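PDB 4Q9A: Tat pathway signal sequence domain protein from Parabacteroides merdae, which is a putative GDSL-like lipase of the SGNH hydrolase clan and probably hydrolyses ester bonds in lipids or other acylated substrates. Local coordinates for residues M44-S49 and Y71-S76; I103-Y108 and S160-M165; S189-A194 and R215-N220. All coordinates share one frame; numbering follows the deposited sequence.

Interaction 1 (M44-S49 and Y71-S76)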
HETATM    1  N   MSE A  44      -6.627   2.377  -8.525  1.00 43.88           N
HETATM    2  CA  MSE A  44      -7.227   1.666  -7.391  1.00 44.82           C
HETATM    3  C   MSE A  44      -8.247   0.637  -7.896  1.00 46.98           C
HETATM    4  O   MSE A  44      -8.258  -0.508  -7.450  1.00 45.23           O
HETATM    5  CB  MSE A  44      -7.908   2.673  -6.463  1.00 49.04           C
HETATM    6  CG  MSE A  44      -6.957   3.287  -5.447  1.00 58.23           C
HETATM    7 SE   MSE A  44      -6.423   1.988  -4.097  0.75 67.43          SE
HETATM    8  CE  MSE A  44      -8.168   1.850  -3.118  1.00 65.45           C
ATOM      9  N   GLU A  45      -9.076   1.067  -8.870  1.00 44.28           N
ATOM     10  CA  GLU A  45     -10.099   0.279  -9.559  1.00 44.37           C
ATOM     11  C   GLU A  45      -9.476  -0.933 -10.247  1.00 52.08           C
ATOM     12  O   GLU A  45     -10.088  -2.004 -10.255  1.00 53.85           O
ATOM     13  CB  GLU A  45     -10.830   1.135 -10.614  1.00 45.65           C
ATOM     14  CG  GLU A  45     -11.601   2.338 -10.097  1.00 48.84           C
ATOM     15  CD  GLU A  45     -10.809   3.559  -9.666  1.00 69.28           C
ATOM     16  OE1 GLU A  45      -9.712   3.801 -10.220  1.00 55.13           O
ATOM     17  OE2 GLU A  45     -11.304   4.290  -8.778  1.00 73.36           O
ATOM     18  N   GLN A  46      -8.258  -0.766 -10.826  1.00 47.72           N
ATOM     19  CA  GLN A  46      -7.576  -1.837 -11.543  1.00 46.27           C
ATOM     20  C   GLN A  46      -7.061  -2.892 -10.567  1.00 51.05           C
ATOM     21  O   GLN A  46      -7.300  -4.083 -10.783  1.00 51.93           O
ATOM     22  CB  GLN A  46      -6.431  -1.258 -12.410  1.00 46.62           C
ATOM     23  CG  GLN A  46      -5.618  -2.282 -13.213  1.00 50.71           C
ATOM     24  CD  GLN A  46      -6.381  -3.099 -14.248  1.00 62.06           C
ATOM     25  OE1 GLN A  46      -6.289  -4.332 -14.287  1.00 55.92           O
ATOM     26  NE2 GLN A  46      -7.084  -2.445 -15.160  1.00 51.02           N
ATOM     27  N   PHE A  47      -6.400  -2.442  -9.486  1.00 46.25           N
ATOM     28  CA  PHE A  47      -5.723  -3.265  -8.493  1.00 45.18           C
ATOM     29  C   PHE A  47      -6.610  -3.898  -7.425  1.00 49.40           C
ATOM     30  O   PHE A  47      -6.357  -5.044  -7.011  1.00 48.61           O
ATOM     31  CB  PHE A  47      -4.658  -2.413  -7.773  1.00 46.49           C
ATOM     32  CG  PHE A  47      -3.588  -1.826  -8.659  1.00 47.32           C
ATOM     33  CD1 PHE A  47      -3.091  -2.540  -9.746  1.00 49.93           C
ATOM     34  CD2 PHE A  47      -3.007  -0.599  -8.353  1.00 48.89           C
ATOM     35  CE1 PHE A  47      -2.099  -1.995 -10.562  1.00 50.94           C
ATOM     36  CE2 PHE A  47      -1.995  -0.064  -9.155  1.00 51.46           C
ATOM     37  CZ  PHE A  47      -1.543  -0.769 -10.249  1.00 49.79           C
ATOM     38  N   GLY A  48      -7.565  -3.134  -6.917  1.00 46.22           N
ATOM     39  CA  GLY A  48      -8.377  -3.588  -5.802  1.00 46.94           C
ATOM     40  C   GLY A  48      -7.656  -3.290  -4.499  1.00 52.26           C
ATOM     41  O   GLY A  48      -6.834  -2.364  -4.444  1.00 52.08           O
ATOM     42  N   SER A  49      -7.927  -4.078  -3.446  1.00 49.14           N
ATOM     43  CA  SER A  49      -7.354  -3.794  -2.127  1.00 49.10           C
ATOM     44  C   SER A  49      -6.387  -4.857  -1.593  1.00 54.31           C
ATOM     45  O   SER A  49      -5.976  -4.756  -0.422  1.00 55.66           O
ATOM     46  CB  SER A  49      -8.481  -3.600  -1.113  1.00 52.98           C
ATOM     47  OG  SER A  49      -9.511  -2.774  -1.634  1.00 62.59           O
ATOM     48  N   TYR A  71      -1.463  -4.487 -14.280  1.00 39.81           N
ATOM     49  CA  TYR A  71      -2.834  -4.987 -14.413  1.00 39.42           C
ATOM     50  C   TYR A  71      -3.101  -6.134 -13.444  1.00 41.65           C
ATOM     51  O   TYR A  71      -2.166  -6.842 -13.064  1.00 39.89           O
ATOM     52  CB  TYR A  71      -3.083  -5.463 -15.867  1.00 39.81           C
ATOM     53  CG  TYR A  71      -3.086  -4.333 -16.866  1.00 40.82           C
ATOM     54  CD1 TYR A  71      -4.234  -3.585 -17.098  1.00 42.32           C
ATOM     55  CD2 TYR A  71      -1.939  -4.011 -17.585  1.00 41.93           C
ATOM     56  CE1 TYR A  71      -4.242  -2.540 -18.017  1.00 42.02           C
ATOM     57  CE2 TYR A  71      -1.935  -2.963 -18.506  1.00 43.23           C
ATOM     58  CZ  TYR A  71      -3.093  -2.234 -18.723  1.00 50.46           C
ATOM     59  OH  TYR A  71      -3.127  -1.186 -19.603  1.00 53.28           O
ATOM     60  N   ASN A  72      -4.387  -6.322 -13.073  1.00 37.67           N
ATOM     61  CA  ASN A  72      -4.868  -7.401 -12.205  1.00 37.39           C
ATOM     62  C   ASN A  72      -6.028  -8.105 -12.904  1.00 43.31           C
ATOM     63  O   ASN A  72      -6.988  -7.444 -13.316  1.00 43.98           O
ATOM     64  CB  ASN A  72      -5.296  -6.855 -10.827  1.00 34.07           C
ATOM     65  CG  ASN A  72      -5.753  -7.868  -9.780  1.00 55.41           C
ATOM     66  OD1 ASN A  72      -5.946  -9.071 -10.027  1.00 44.78           O
ATOM     67  ND2 ASN A  72      -5.996  -7.377  -8.571  1.00 51.78           N
ATOM     68  N   ARG A  73      -5.939  -9.439 -13.067  1.00 39.88           N
ATOM     69  CA  ARG A  73      -7.035 -10.176 -13.701  1.00 39.84           C
ATOM     70  C   ARG A  73      -7.574 -11.334 -12.815  1.00 44.07           C
ATOM     71  O   ARG A  73      -8.415 -12.118 -13.278  1.00 43.86           O
ATOM     72  CB  ARG A  73      -6.655 -10.671 -15.106  1.00 36.49           C
ATOM     73  CG  ARG A  73      -6.713  -9.566 -16.166  1.00 46.30           C
ATOM     74  CD  ARG A  73      -8.069  -8.866 -16.293  1.00 49.97           C
ATOM     75  NE  ARG A  73      -7.970  -7.418 -16.090  1.00 50.19           N
ATOM     76  CZ  ARG A  73      -9.009  -6.583 -16.068  1.00 64.35           C
ATOM     77  NH1 ARG A  73     -10.246  -7.044 -16.222  1.00 52.71           N
ATOM     78  NH2 ARG A  73      -8.820  -5.288 -15.860  1.00 49.72           N
ATOM     79  N   GLY A  74      -7.145 -11.372 -11.545  1.00 39.84           N
ATOM     80  CA  GLY A  74      -7.586 -12.376 -10.592  1.00 40.32           C
ATOM     81  C   GLY A  74      -9.091 -12.389 -10.410  1.00 47.21           C
ATOM     82  O   GLY A  74      -9.742 -11.338 -10.488  1.00 48.07           O
ATOM     83  N   ILE A  75      -9.663 -13.596 -10.235  1.00 44.40           N
ATOM     84  CA  ILE A  75     -11.100 -13.811 -10.016  1.00 45.36           C
ATOM     85  C   ILE A  75     -11.274 -14.765  -8.828  1.00 51.23           C
ATOM     86  O   ILE A  75     -10.731 -15.865  -8.827  1.00 50.68           O
ATOM     87  CB  ILE A  75     -11.835 -14.337 -11.303  1.00 48.95           C
ATOM     88  CG1 ILE A  75     -11.814 -13.327 -12.487  1.00 49.05           C
ATOM     89  CG2 ILE A  75     -13.246 -14.902 -11.024  1.00 49.58           C
ATOM     90  CD1 ILE A  75     -12.568 -12.018 -12.338  1.00 55.41           C
ATOM     91  N   SER A  76     -12.047 -14.341  -7.830  1.00 50.43           N
ATOM     92  CA  SER A  76     -12.369 -15.146  -6.650  1.00 51.03           C
ATOM     93  C   SER A  76     -13.018 -16.491  -7.024  1.00 56.32           C
ATOM     94  O   SER A  76     -13.706 -16.618  -8.053  1.00 55.70           O
ATOM     95  CB  SER A  76     -13.283 -14.376  -5.714  1.00 52.50           C
ATOM     96  OG  SER A  76     -14.136 -13.585  -6.518  1.00 60.49           O
TER
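Gln46 reaches from the short helix 44-47 to the end of strand 69-72, where its side-chain oxygen meets the backbone of Asn72 and the guanidinium group of Arg73. The strand forms one margin of the parallel sheet of an SGNH-type alpha/beta fold, and the loop running on from it probably corresponds to the second conserved sequence block of that family. The contact illustrates how two buried amides, Gln46 and Asn72, tie a helix to a strand end without a ladder of backbone bonds. OE1 of Gln46 takes the N-H of Asn72 at 3.0 Å, nearly straight at 174° and on a lone pair in the carbonyl plane. Its second donor, Arg73 NH2 at 3.1 Å, is tilted from that plane, so two bonds grip one oxygen. The tight, buried part is this Gln46-Asn72-Arg73 cluster. CG of Gln46 stands anti to the backbone N (chi1 180°), and a bend at the next bond turns the amide onto the strand end; NE2 is held in turn by the carbonyl of Arg40. Arg73 has a further partner in the carbonyl of Ser38.

The looser flank lies at partly exposed Tyr71, which offers Gln46 little more than a ring edge: CD1 sits 3.6 Å from OE1 of Gln46, with amide and ring planes 79° apart. On the helix, Phe47 turns its ring into helix 51-62, against Ala56 and Leu60, and with Met44 and Ser49 also packs against the second subunit. What Phe47 gives the strand is its carbonyl. ND2 of Asn72 donates to Phe47 O at 2.8 Å from above the carbonyl plane, and also to Thr30, while OD1 of Asn72 closes an Asx turn by accepting from Gly74 N at 3.0 Å.

Interaction 2 (I103-Y108 and S160-M165)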
ATOM      1  N   ILE A 103      -2.222 -19.472  -7.337  1.00 49.04           N
ATOM      2  CA  ILE A 103      -3.369 -20.363  -7.446  1.00 50.49           C
ATOM      3  C   ILE A 103      -3.054 -21.686  -6.720  1.00 57.83           C
ATOM      4  O   ILE A 103      -1.887 -22.126  -6.714  1.00 58.95           O
ATOM      5  CB  ILE A 103      -3.763 -20.551  -8.954  1.00 53.78           C
ATOM      6  CG1 ILE A 103      -5.241 -20.904  -9.144  1.00 55.17           C
ATOM      7  CG2 ILE A 103      -2.830 -21.450  -9.748  1.00 54.77           C
ATOM      8  CD1 ILE A 103      -6.187 -19.682  -9.176  1.00 59.89           C
ATOM      9  N   GLY A 104      -4.083 -22.272  -6.092  1.00 53.18           N
ATOM     10  CA  GLY A 104      -3.935 -23.535  -5.390  1.00 52.83           C
ATOM     11  C   GLY A 104      -4.761 -23.739  -4.145  1.00 56.88           C
ATOM     12  O   GLY A 104      -5.091 -24.882  -3.814  1.00 57.74           O
ATOM     13  N   VAL A 105      -5.068 -22.662  -3.416  1.00 53.07           N
ATOM     14  CA  VAL A 105      -5.818 -22.788  -2.168  1.00 53.64           C
ATOM     15  C   VAL A 105      -7.252 -23.291  -2.446  1.00 59.92           C
ATOM     16  O   VAL A 105      -7.741 -24.152  -1.714  1.00 60.86           O
ATOM     17  CB  VAL A 105      -5.782 -21.493  -1.317  1.00 57.04           C
ATOM     18  CG1 VAL A 105      -6.672 -20.388  -1.894  1.00 56.75           C
ATOM     19  CG2 VAL A 105      -6.122 -21.774   0.143  1.00 57.63           C
ATOM     20  N   ASN A 106      -7.893 -22.792  -3.517  1.00 57.75           N
ATOM     21  CA  ASN A 106      -9.261 -23.175  -3.886  1.00 59.29           C
ATOM     22  C   ASN A 106      -9.310 -24.612  -4.416  1.00 64.14           C
ATOM     23  O   ASN A 106     -10.247 -25.354  -4.108  1.00 65.35           O
ATOM     24  CB  ASN A 106      -9.834 -22.198  -4.898  1.00 61.41           C
ATOM     25  CG  ASN A 106     -10.220 -20.879  -4.288  1.00 80.32           C
ATOM     26  OD1 ASN A 106     -10.623 -20.800  -3.126  1.00 66.71           O
ATOM     27  ND2 ASN A 106     -10.118 -19.811  -5.062  1.00 76.21           N
ATOM     28  N   ASP A 107      -8.243 -25.010  -5.128  1.00 58.90           N
ATOM     29  CA  ASP A 107      -7.992 -26.321  -5.711  1.00 59.13           C
ATOM     30  C   ASP A 107      -7.957 -27.427  -4.649  1.00 65.18           C
ATOM     31  O   ASP A 107      -7.945 -28.628  -4.986  1.00 66.15           O
ATOM     32  CB  ASP A 107      -6.665 -26.271  -6.465  1.00 59.76           C
ATOM     33  CG  ASP A 107      -6.689 -25.291  -7.607  1.00 62.43           C
ATOM     34  OD1 ASP A 107      -6.592 -24.067  -7.339  1.00 62.57           O
ATOM     35  OD2 ASP A 107      -6.861 -25.735  -8.758  1.00 64.68           O
ATOM     36  N   TYR A 108      -7.908 -27.015  -3.367  1.00 61.87           N
ATOM     37  CA  TYR A 108      -7.978 -27.907  -2.223  1.00 62.73           C
ATOM     38  C   TYR A 108      -9.242 -27.583  -1.416  1.00 68.55           C
ATOM     39  O   TYR A 108     -10.073 -28.461  -1.202  1.00 68.67           O
ATOM     40  CB  TYR A 108      -6.711 -27.836  -1.348  1.00 62.80           C
ATOM     41  CG  TYR A 108      -6.777 -28.797  -0.185  1.00 65.94           C
ATOM     42  CD1 TYR A 108      -6.566 -30.160  -0.372  1.00 68.83           C
ATOM     43  CD2 TYR A 108      -7.132 -28.360   1.090  1.00 67.57           C
ATOM     44  CE1 TYR A 108      -6.678 -31.062   0.688  1.00 70.94           C
ATOM     45  CE2 TYR A 108      -7.256 -29.253   2.156  1.00 70.20           C
ATOM     46  CZ  TYR A 108      -7.010 -30.604   1.953  1.00 78.41           C
ATOM     47  OH  TYR A 108      -7.106 -31.495   2.995  1.00 78.67           O
ATOM     48  N   SER A 160      -7.133 -30.912  11.095  1.00 65.30           N
ATOM     49  CA  SER A 160      -7.408 -32.301  10.722  1.00 65.01           C
ATOM     50  C   SER A 160      -7.866 -32.438   9.249  1.00 68.19           C
ATOM     51  O   SER A 160      -7.577 -33.451   8.606  1.00 69.70           O
ATOM     52  CB  SER A 160      -8.477 -32.877  11.640  1.00 67.74           C
ATOM     53  OG  SER A 160      -9.638 -32.060  11.631  1.00 69.03           O
ATOM     54  N   LYS A 161      -8.575 -31.426   8.725  1.00 62.01           N
ATOM     55  CA  LYS A 161      -9.132 -31.425   7.367  1.00 60.47           C
ATOM     56  C   LYS A 161      -8.195 -30.784   6.331  1.00 62.44           C
ATOM     57  O   LYS A 161      -8.553 -30.752   5.152  1.00 60.97           O
ATOM     58  CB  LYS A 161     -10.503 -30.696   7.349  1.00 61.67           C
ATOM     59  CG  LYS A 161     -11.561 -31.304   8.276  1.00 63.64           C
ATOM     60  CD  LYS A 161     -12.961 -31.258   7.690  1.00 67.21           C
ATOM     61  CE  LYS A 161     -13.966 -31.968   8.577  1.00 75.02           C
ATOM     62  NZ  LYS A 161     -14.294 -33.353   8.103  1.00 75.29           N
ATOM     63  N   TRP A 162      -6.995 -30.310   6.742  1.00 59.64           N
ATOM     64  CA  TRP A 162      -6.081 -29.626   5.819  1.00 58.79           C
ATOM     65  C   TRP A 162      -4.689 -30.223   5.706  1.00 65.12           C
ATOM     66  O   TRP A 162      -4.160 -30.310   4.597  1.00 64.20           O
ATOM     67  CB  TRP A 162      -5.919 -28.161   6.239  1.00 56.35           C
ATOM     68  CG  TRP A 162      -7.028 -27.285   5.758  1.00 56.95           C
ATOM     69  CD1 TRP A 162      -8.278 -27.172   6.289  1.00 60.46           C
ATOM     70  CD2 TRP A 162      -6.995 -26.429   4.617  1.00 55.97           C
ATOM     71  NE1 TRP A 162      -9.026 -26.291   5.552  1.00 59.41           N
ATOM     72  CE2 TRP A 162      -8.265 -25.820   4.515  1.00 60.20           C
ATOM     73  CE3 TRP A 162      -6.004 -26.099   3.673  1.00 56.44           C
ATOM     74  CZ2 TRP A 162      -8.570 -24.894   3.513  1.00 59.04           C
ATOM     75  CZ3 TRP A 162      -6.311 -25.193   2.672  1.00 57.37           C
ATOM     76  CH2 TRP A 162      -7.576 -24.590   2.605  1.00 58.30           C
ATOM     77  N   TYR A 163      -4.065 -30.557   6.837  1.00 64.33           N
ATOM     78  CA  TYR A 163      -2.677 -31.008   6.863  1.00 64.86           C
ATOM     79  C   TYR A 163      -2.571 -32.504   7.169  1.00 70.13           C
ATOM     80  O   TYR A 163      -3.380 -33.023   7.948  1.00 70.72           O
ATOM     81  CB  TYR A 163      -1.872 -30.168   7.876  1.00 66.11           C
ATOM     82  CG  TYR A 163      -2.238 -28.696   7.827  1.00 68.27           C
ATOM     83  CD1 TYR A 163      -1.739 -27.865   6.825  1.00 68.79           C
ATOM     84  CD2 TYR A 163      -3.149 -28.153   8.731  1.00 70.07           C
ATOM     85  CE1 TYR A 163      -2.117 -26.522   6.742  1.00 67.58           C
ATOM     86  CE2 TYR A 163      -3.527 -26.810   8.663  1.00 70.19           C
ATOM     87  CZ  TYR A 163      -3.008 -25.997   7.666  1.00 76.04           C
ATOM     88  OH  TYR A 163      -3.372 -24.671   7.614  1.00 76.25           O
ATOM     89  N   PRO A 164      -1.622 -33.234   6.520  1.00 66.16           N
ATOM     90  CA  PRO A 164      -0.565 -32.762   5.594  1.00 64.14           C
ATOM     91  C   PRO A 164      -0.959 -32.644   4.119  1.00 63.31           C
ATOM     92  O   PRO A 164      -0.121 -32.254   3.304  1.00 61.76           O
ATOM     93  CB  PRO A 164       0.510 -33.843   5.747  1.00 67.57           C
ATOM     94  CG  PRO A 164      -0.269 -35.104   6.007  1.00 73.62           C
ATOM     95  CD  PRO A 164      -1.482 -34.677   6.803  1.00 69.19           C
HETATM   96  N   MSE A 165      -2.208 -32.994   3.775  1.00 57.62           N
HETATM   97  CA  MSE A 165      -2.751 -32.994   2.409  1.00 55.67           C
HETATM   98  C   MSE A 165      -2.362 -31.764   1.603  1.00 58.37           C
HETATM   99  O   MSE A 165      -1.837 -31.898   0.493  1.00 58.18           O
HETATM  100  CB  MSE A 165      -4.285 -33.069   2.437  1.00 57.73           C
HETATM  101  CG  MSE A 165      -4.846 -34.420   2.841  1.00 66.01           C
HETATM  102 SE   MSE A 165      -4.672 -34.744   4.737  0.75 73.97          SE
HETATM  103  CE  MSE A 165      -6.022 -33.531   5.463  1.00 69.30           C
TER
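One face of the Trp162 indole is met by the Tyr108 ring, whose CD2 lies 3.6 Å from CE3 of Trp162; CE2 of Tyr108 sits over that face, toward the rim. At the indole edge, near its plane, stands CG2 of Val105, 4.0 Å from Trp162 CH2. Val105 and Tyr108 belong to the segment that leaves strand 98-102 and enters helix 106-113 in this SGNH-type alpha/beta fold; its Gly-Val-Asn-Asp sequence fits the third conserved block of that family. The tyrosine and the six-membered ring of the tryptophan have centroids 5.0 Å apart and planes 58° apart, an inclination that is neither a stack nor a T-shaped pair. Further aromatic rings complete the cluster: Trp109 and Phe166 meet Trp162, the latter edge-to-face, and Phe169 meets Tyr108.

ND2 of Asn106 donates to the carbonyl of Asn78 and makes a weak hydrogen bond to OG of the phosphoserine at position 28. The contact is thus a worked example of a loop whose polar and aromatic sides serve different neighbours.

CG of Tyr108 lies anti to the backbone N (chi1 -178°), which extends the ring from its helix toward segment 160-165 and carries the hydroxyl to the backbone of that segment. There OH donates to the carbonyl O of Lys161 at 2.7 Å, approaching from above the carbonyl plane (37° out of it). A phenylalanine in place of Tyr108 would probably keep much of the ring packing on Trp162 but leave the Lys161 carbonyl without this donor and the segment less firmly fixed. Toward the exposed side, selenomethionine Met165 comes up obliquely to the phenol ring. Its chain, bent at two bonds, curls around the hydroxyl end, and its CB lies 3.6 Å from CE1 of Tyr108.

Interaction 3 (S189-A194 and R215-N220)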
ATOM      1  N   SER A 189       6.602 -19.730   4.121  1.00 50.50           N
ATOM      2  CA  SER A 189       7.775 -19.460   4.971  1.00 50.93           C
ATOM      3  C   SER A 189       7.648 -18.117   5.670  1.00 56.03           C
ATOM      4  O   SER A 189       7.952 -18.013   6.870  1.00 57.04           O
ATOM      5  CB  SER A 189       9.046 -19.467   4.136  1.00 53.96           C
ATOM      6  OG  SER A 189       9.022 -20.573   3.250  1.00 69.00           O
ATOM      7  N   GLY A 190       7.167 -17.114   4.912  1.00 49.47           N
ATOM      8  CA  GLY A 190       6.955 -15.764   5.410  1.00 47.87           C
ATOM      9  C   GLY A 190       5.890 -15.717   6.469  1.00 51.41           C
ATOM     10  O   GLY A 190       6.081 -15.090   7.512  1.00 52.95           O
ATOM     11  N   PHE A 191       4.769 -16.406   6.220  1.00 46.72           N
ATOM     12  CA  PHE A 191       3.655 -16.425   7.165  1.00 46.66           C
ATOM     13  C   PHE A 191       3.990 -17.289   8.387  1.00 49.31           C
ATOM     14  O   PHE A 191       3.628 -16.928   9.515  1.00 47.02           O
ATOM     15  CB  PHE A 191       2.350 -16.854   6.483  1.00 47.94           C
ATOM     16  CG  PHE A 191       1.673 -15.709   5.749  1.00 48.83           C
ATOM     17  CD1 PHE A 191       1.130 -14.631   6.451  1.00 50.84           C
ATOM     18  CD2 PHE A 191       1.563 -15.716   4.358  1.00 51.28           C
ATOM     19  CE1 PHE A 191       0.515 -13.572   5.775  1.00 50.70           C
ATOM     20  CE2 PHE A 191       0.915 -14.673   3.683  1.00 52.77           C
ATOM     21  CZ  PHE A 191       0.403 -13.604   4.400  1.00 50.43           C
ATOM     22  N   ASP A 192       4.773 -18.360   8.167  1.00 46.36           N
ATOM     23  CA  ASP A 192       5.247 -19.241   9.233  1.00 47.20           C
ATOM     24  C   ASP A 192       6.086 -18.431  10.235  1.00 52.08           C
ATOM     25  O   ASP A 192       6.040 -18.683  11.443  1.00 52.65           O
ATOM     26  CB  ASP A 192       6.059 -20.412   8.642  1.00 48.95           C
ATOM     27  CG  ASP A 192       5.254 -21.539   7.997  1.00 57.27           C
ATOM     28  OD1 ASP A 192       4.001 -21.411   7.901  1.00 58.85           O
ATOM     29  OD2 ASP A 192       5.872 -22.543   7.576  1.00 57.91           O
ATOM     30  N   ALA A 193       6.806 -17.414   9.719  1.00 48.01           N
ATOM     31  CA  ALA A 193       7.665 -16.507  10.482  1.00 47.92           C
ATOM     32  C   ALA A 193       6.866 -15.385  11.165  1.00 50.15           C
ATOM     33  O   ALA A 193       7.112 -15.061  12.334  1.00 48.02           O
ATOM     34  CB  ALA A 193       8.704 -15.904   9.551  1.00 47.93           C
ATOM     35  N   ALA A 194       5.938 -14.769  10.394  1.00 46.74           N
ATOM     36  CA  ALA A 194       5.087 -13.657  10.807  1.00 46.63           C
ATOM     37  C   ALA A 194       4.250 -13.998  12.067  1.00 52.41           C
ATOM     38  O   ALA A 194       4.210 -13.200  13.016  1.00 52.07           O
ATOM     39  CB  ALA A 194       4.185 -13.265   9.655  1.00 46.03           C
ATOM     40  N   ARG A 215      -1.124  -8.530   3.568  1.00 41.63           N
ATOM     41  CA  ARG A 215      -1.032  -7.996   2.208  1.00 40.84           C
ATOM     42  C   ARG A 215       0.322  -7.331   2.003  1.00 45.32           C
ATOM     43  O   ARG A 215       1.034  -7.679   1.057  1.00 44.98           O
ATOM     44  CB  ARG A 215      -2.174  -6.994   1.958  1.00 39.83           C
ATOM     45  CG  ARG A 215      -3.505  -7.676   1.742  1.00 42.84           C
ATOM     46  CD  ARG A 215      -4.644  -6.726   1.907  1.00 43.82           C
ATOM     47  NE  ARG A 215      -5.861  -7.465   2.212  1.00 45.45           N
ATOM     48  CZ  ARG A 215      -7.082  -6.951   2.185  1.00 59.79           C
ATOM     49  NH1 ARG A 215      -7.267  -5.678   1.854  1.00 41.63           N
ATOM     50  NH2 ARG A 215      -8.133  -7.705   2.483  1.00 52.82           N
ATOM     51  N   GLN A 216       0.694  -6.413   2.930  1.00 41.77           N
ATOM     52  CA  GLN A 216       1.969  -5.707   2.923  1.00 41.57           C
ATOM     53  C   GLN A 216       3.120  -6.717   2.978  1.00 46.00           C
ATOM     54  O   GLN A 216       4.047  -6.592   2.181  1.00 46.37           O
ATOM     55  CB  GLN A 216       2.045  -4.698   4.092  1.00 43.39           C
ATOM     56  CG  GLN A 216       3.229  -3.721   4.022  1.00 49.38           C
ATOM     57  CD  GLN A 216       3.231  -2.820   2.793  1.00 59.14           C
ATOM     58  OE1 GLN A 216       2.630  -1.724   2.780  1.00 57.67           O
ATOM     59  NE2 GLN A 216       3.967  -3.236   1.755  1.00 30.72           N
ATOM     60  N   LEU A 217       3.027  -7.743   3.872  1.00 41.48           N
ATOM     61  CA  LEU A 217       4.021  -8.821   4.013  1.00 41.24           C
ATOM     62  C   LEU A 217       4.262  -9.567   2.686  1.00 44.65           C
ATOM     63  O   LEU A 217       5.420  -9.801   2.303  1.00 43.93           O
ATOM     64  CB  LEU A 217       3.562  -9.832   5.071  1.00 41.24           C
ATOM     65  CG  LEU A 217       4.530 -10.954   5.405  1.00 45.34           C
ATOM     66  CD1 LEU A 217       5.604 -10.463   6.341  1.00 46.15           C
ATOM     67  CD2 LEU A 217       3.811 -12.112   6.041  1.00 47.23           C
HETATM   68  N   MSE A 218       3.147  -9.907   1.988  1.00 38.83           N
HETATM   69  CA  MSE A 218       3.178 -10.631   0.732  1.00 37.50           C
HETATM   70  C   MSE A 218       3.843  -9.814  -0.340  1.00 42.82           C
HETATM   71  O   MSE A 218       4.681 -10.359  -1.076  1.00 41.82           O
HETATM   72  CB  MSE A 218       1.775 -11.025   0.308  1.00 38.30           C
HETATM   73  CG  MSE A 218       1.218 -12.147   1.147  1.00 43.46           C
HETATM   74 SE   MSE A 218      -0.622 -12.387   0.753  0.75 48.34          SE
HETATM   75  CE  MSE A 218      -0.437 -13.152  -1.026  1.00 43.91           C
ATOM     76  N   ALA A 219       3.483  -8.497  -0.403  1.00 39.98           N
ATOM     77  CA  ALA A 219       4.041  -7.514  -1.336  1.00 39.43           C
ATOM     78  C   ALA A 219       5.566  -7.449  -1.194  1.00 44.14           C
ATOM     79  O   ALA A 219       6.277  -7.527  -2.197  1.00 44.26           O
ATOM     80  CB  ALA A 219       3.429  -6.139  -1.089  1.00 39.95           C
ATOM     81  N   ASN A 220       6.059  -7.374   0.057  1.00 41.07           N
ATOM     82  CA  ASN A 220       7.481  -7.308   0.384  1.00 41.67           C
ATOM     83  C   ASN A 220       8.210  -8.581  -0.054  1.00 44.53           C
ATOM     84  O   ASN A 220       9.330  -8.495  -0.571  1.00 44.55           O
ATOM     85  CB  ASN A 220       7.670  -7.075   1.885  1.00 44.30           C
ATOM     86  CG  ASN A 220       7.141  -5.762   2.423  1.00 66.83           C
ATOM     87  OD1 ASN A 220       6.773  -4.842   1.679  1.00 61.63           O
ATOM     88  ND2 ASN A 220       7.122  -5.636   3.746  1.00 58.60           N
TER
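Leu217 lays one methyl over the ring of Phe191, and Met218 meets the same ring at its rim, so two neighbouring residues of helix 212-226 hold one aromatic group from a face and an edge. Helix 187-194, just after the edge strand 183-185, here packs on the last helix of the alpha/beta fold. The leucine and phenylalanine slide past each other in opposite directions, each reaching toward the other's helix. CD2 of Leu217 lies 3.9 Å from the Phe191 ring centroid, 23° off the normal, in a CH-pi contact displaced toward CE1. CG of Leu217 is anti to the backbone N (chi1 -176°), an arrangement that carries CD2 over the ring and also against Ala194, whose CB is 3.8 Å from that methyl.

Met218, a selenomethionine, crosses the phenylalanine obliquely. Its CG comes within 3.6 Å of CE2 of Phe191, while its selenium stands in the ring plane, 5.2 Å from the centroid, as a Met-aromatic contact. The ring also stacks with Phe149.

The axes of the two short helical segments run at 134° to each other and approach to 10.6 Å. Gly190 stands at the nearest backbone approach, its CA 7.7 Å from CA of Leu217. Leu217 also packs against Glu61 of the second subunit. With no hydrogen bond across it, the helix pairing rests on shape and dispersion: one ring supplies both its pi face and its rim to apolar groups.

Overall arrangement
Set side by side, the three contacts show how chemistry follows position in one alpha/beta fold. Interaction 1 is buried and polar, joining a short helix to a margin of the sheet. Interaction 2, with its centre farthest from that of the chain, combines aromatic packing with one backbone-directed bond and grades into exposed residues. Interaction 3, also buried, pairs two helices through apolar groups alone. Although the centres of interactions 1 and 3 are 20 Å apart, Ser49 and Arg215 link them by a weak hydrogen bond, and both border the second subunit. Interaction 2 touches neither of the others, nor the partner chain; its nearest atoms lie about 5 Å from those of interaction 1.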